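Local coordinates for anastral spindle 2, SAS 4 (Drosophila melanogaster, PDB 4BY2), which acts in centriole assembly, its SAS-4 TCP domain, fused here to the Ana2 proline-rich motif it binds, probably serving as a tubulin-binding adaptor, at residues H144-K147 with D148-E152. Residues are numbered along the deposited sequence; the frame is centred on the assembly and turned at random.
Sequences HRRK and DGTVE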
ATOM      1  N   HIS A 144       4.914  -2.158   0.240  1.00 52.61           N
ATOM      2  CA  HIS A 144       4.892  -2.148  -1.225  1.00 52.95           C
ATOM      3  C   HIS A 144       4.701  -3.558  -1.754  1.00 59.05           C
ATOM      4  O   HIS A 144       5.492  -4.443  -1.423  1.00 59.01           O
ATOM      5  CB  HIS A 144       6.196  -1.547  -1.791  1.00 53.44           C
ATOM      6  CG  HIS A 144       6.501  -0.164  -1.309  1.00 56.69           C
ATOM      7  ND1 HIS A 144       6.428   0.921  -2.153  1.00 58.52           N
ATOM      8  CD2 HIS A 144       6.892   0.260  -0.084  1.00 58.51           C
ATOM      9  CE1 HIS A 144       6.761   1.971  -1.420  1.00 57.97           C
ATOM     10  NE2 HIS A 144       7.051   1.621  -0.168  1.00 58.30           N
ATOM     11  N   ARG A 145       3.652  -3.772  -2.569  1.00 56.98           N
ATOM     12  CA  ARG A 145       3.351  -5.080  -3.154  1.00 57.55           C
ATOM     13  C   ARG A 145       3.196  -4.993  -4.672  1.00 64.10           C
ATOM     14  O   ARG A 145       2.311  -4.292  -5.164  1.00 63.93           O
ATOM     15  CB  ARG A 145       2.122  -5.720  -2.486  1.00 57.07           C
ATOM     16  CG  ARG A 145       2.414  -6.295  -1.107  1.00 65.61           C
ATOM     17  CD  ARG A 145       1.148  -6.679  -0.371  1.00 73.50           C
ATOM     18  NE  ARG A 145       1.442  -7.429   0.851  1.00 80.40           N
ATOM     19  CZ  ARG A 145       1.552  -6.888   2.061  1.00 92.43           C
ATOM     20  NH1 ARG A 145       1.384  -5.583   2.230  1.00 74.72           N
ATOM     21  NH2 ARG A 145       1.826  -7.650   3.111  1.00 81.99           N
ATOM     22  N   ARG A 146       4.081  -5.688  -5.409  1.00 62.49           N
ATOM     23  CA  ARG A 146       4.105  -5.712  -6.873  1.00 63.13           C
ATOM     24  C   ARG A 146       3.389  -6.941  -7.455  1.00 69.17           C
ATOM     25  O   ARG A 146       3.051  -7.866  -6.710  1.00 68.70           O
ATOM     26  CB  ARG A 146       5.553  -5.612  -7.388  1.00 63.85           C
ATOM     27  CG  ARG A 146       6.164  -4.227  -7.207  1.00 75.47           C
ATOM     28  CD  ARG A 146       7.677  -4.266  -7.173  1.00 86.49           C
ATOM     29  NE  ARG A 146       8.207  -3.624  -5.967  1.00 95.48           N
ATOM     30  CZ  ARG A 146       8.652  -2.372  -5.914  1.00110.15           C
ATOM     31  NH1 ARG A 146       8.646  -1.610  -7.001  1.00 97.16           N
ATOM     32  NH2 ARG A 146       9.115  -1.874  -4.775  1.00 97.00           N
ATOM     33  N   LYS A 147       3.150  -6.932  -8.788  1.00 67.45           N
ATOM     34  CA  LYS A 147       2.475  -7.994  -9.546  1.00 68.01           C
ATOM     35  C   LYS A 147       3.184  -9.352  -9.476  1.00 72.89           C
ATOM     36  O   LYS A 147       2.509 -10.381  -9.383  1.00 72.60           O
ATOM     37  CB  LYS A 147       2.279  -7.573 -11.014  1.00 70.90           C
ATOM     38  CG  LYS A 147       0.875  -7.082 -11.331  1.00 87.58           C
ATOM     39  CD  LYS A 147       0.731  -6.703 -12.800  1.00 98.59           C
ATOM     40  CE  LYS A 147      -0.626  -6.116 -13.105  1.00109.36           C
ATOM     41  NZ  LYS A 147      -0.715  -5.631 -14.507  1.00117.36           N
ATOM     42  N   ASP A 148       4.532  -9.352  -9.527  1.00 70.13           N
ATOM     43  CA  ASP A 148       5.377 -10.555  -9.476  1.00 70.31           C
ATOM     44  C   ASP A 148       5.229 -11.359  -8.180  1.00 74.86           C
ATOM     45  O   ASP A 148       5.265 -12.592  -8.220  1.00 75.30           O
ATOM     46  CB  ASP A 148       6.859 -10.215  -9.747  1.00 72.18           C
ATOM     47  CG  ASP A 148       7.437  -9.032  -8.979  1.00 82.28           C
ATOM     48  OD1 ASP A 148       6.950  -8.750  -7.861  1.00 83.13           O
ATOM     49  OD2 ASP A 148       8.391  -8.407  -9.483  1.00 87.63           O
ATOM     50  N   GLY A 149       5.059 -10.656  -7.063  1.00 70.74           N
ATOM     51  CA  GLY A 149       4.906 -11.258  -5.743  1.00 70.23           C
ATOM     52  C   GLY A 149       5.799 -10.651  -4.679  1.00 73.36           C
ATOM     53  O   GLY A 149       5.674 -11.007  -3.503  1.00 72.86           O
ATOM     54  N   THR A 150       6.700  -9.724  -5.082  1.00 69.40           N
ATOM     55  CA  THR A 150       7.639  -9.035  -4.187  1.00 69.07           C
ATOM     56  C   THR A 150       6.911  -8.165  -3.165  1.00 72.31           C
ATOM     57  O   THR A 150       6.002  -7.409  -3.520  1.00 71.94           O
ATOM     58  CB  THR A 150       8.682  -8.212  -4.966  1.00 77.73           C
ATOM     59  OG1 THR A 150       8.019  -7.287  -5.826  1.00 77.59           O
ATOM     60  CG2 THR A 150       9.649  -9.077  -5.762  1.00 76.45           C
ATOM     61  N   VAL A 151       7.302  -8.306  -1.891  1.00 68.06           N
ATOM     62  CA  VAL A 151       6.750  -7.565  -0.759  1.00 67.34           C
ATOM     63  C   VAL A 151       7.902  -6.778  -0.121  1.00 70.92           C
ATOM     64  O   VAL A 151       8.933  -7.364   0.229  1.00 70.82           O
ATOM     65  CB  VAL A 151       6.019  -8.486   0.260  1.00 70.98           C
ATOM     66  CG1 VAL A 151       5.364  -7.670   1.367  1.00 70.73           C
ATOM     67  CG2 VAL A 151       4.983  -9.377  -0.425  1.00 70.76           C
ATOM     68  N   GLU A 152       7.735  -5.449  -0.008  1.00 66.67           N
ATOM     69  CA  GLU A 152       8.746  -4.548   0.545  1.00 65.93           C
ATOM     70  C   GLU A 152       8.173  -3.715   1.703  1.00 68.59           C
ATOM     71  O   GLU A 152       7.445  -2.747   1.469  1.00 68.12           O
ATOM     72  CB  GLU A 152       9.318  -3.657  -0.572  1.00 67.33           C
ATOM     73  CG  GLU A 152      10.748  -3.210  -0.334  1.00 79.45           C
ATOM     74  CD  GLU A 152      11.326  -2.321  -1.419  1.00105.23           C
ATOM     75  OE1 GLU A 152      11.575  -2.828  -2.536  1.00101.48           O
ATOM     76  OE2 GLU A 152      11.558  -1.122  -1.141  1.00101.21           O
TER
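The beta hairpin formed by strands 142-145 and 151-154, in the SAS-4 part of this fusion, belongs to the extended antiparallel array of the TCP domain and illustrates how such a strand connection is closed. Within the strands, His144 and Glu152 form an antiparallel hydrogen-bonded pair: His144 N donates to Glu152 O (2.9 Å), and Glu152 N returns a bond to His144 O at 2.8 Å. Nearer the turn, Arg146 N reaches Thr150 O at 3.2 Å in a nearly straight bond (169°). Asp148 shapes the turn itself as an Asx turn. With its CG set between the backbone N and the carbonyl carbon (chi1 48°), OD1 is turned back toward Thr150. Thr150 N meets it on the anti side, tilted out of the carboxylate plane, at 3.0 Å. The syn lone pair of OD1 accepts from Thr150 OG1 (2.7 Å). Gly149 follows at a positive phi, where a CB would press on the preceding carbonyl oxygen. Between the non-hydrogen-bonded partners Arg145 and Val151, the side chains run alongside each other in the same direction, and CG1 of Val151 lies over one face of the guanidinium. An alanine in place of Arg145 is likely to leave that methyl without its flat cover and Glu143 without its salt-bridge mate. On the face carrying His144 and Glu152, Glu152 OE2 is hydrogen-bonded to His154, whereas OE1 forms a long salt bridge to Arg146 NH2 (3.5 Å). Bent at chi3 (-126°), the Arg146 chain passes Thr150 on the way, its CD lying 3.3 Å from Thr150 OG1.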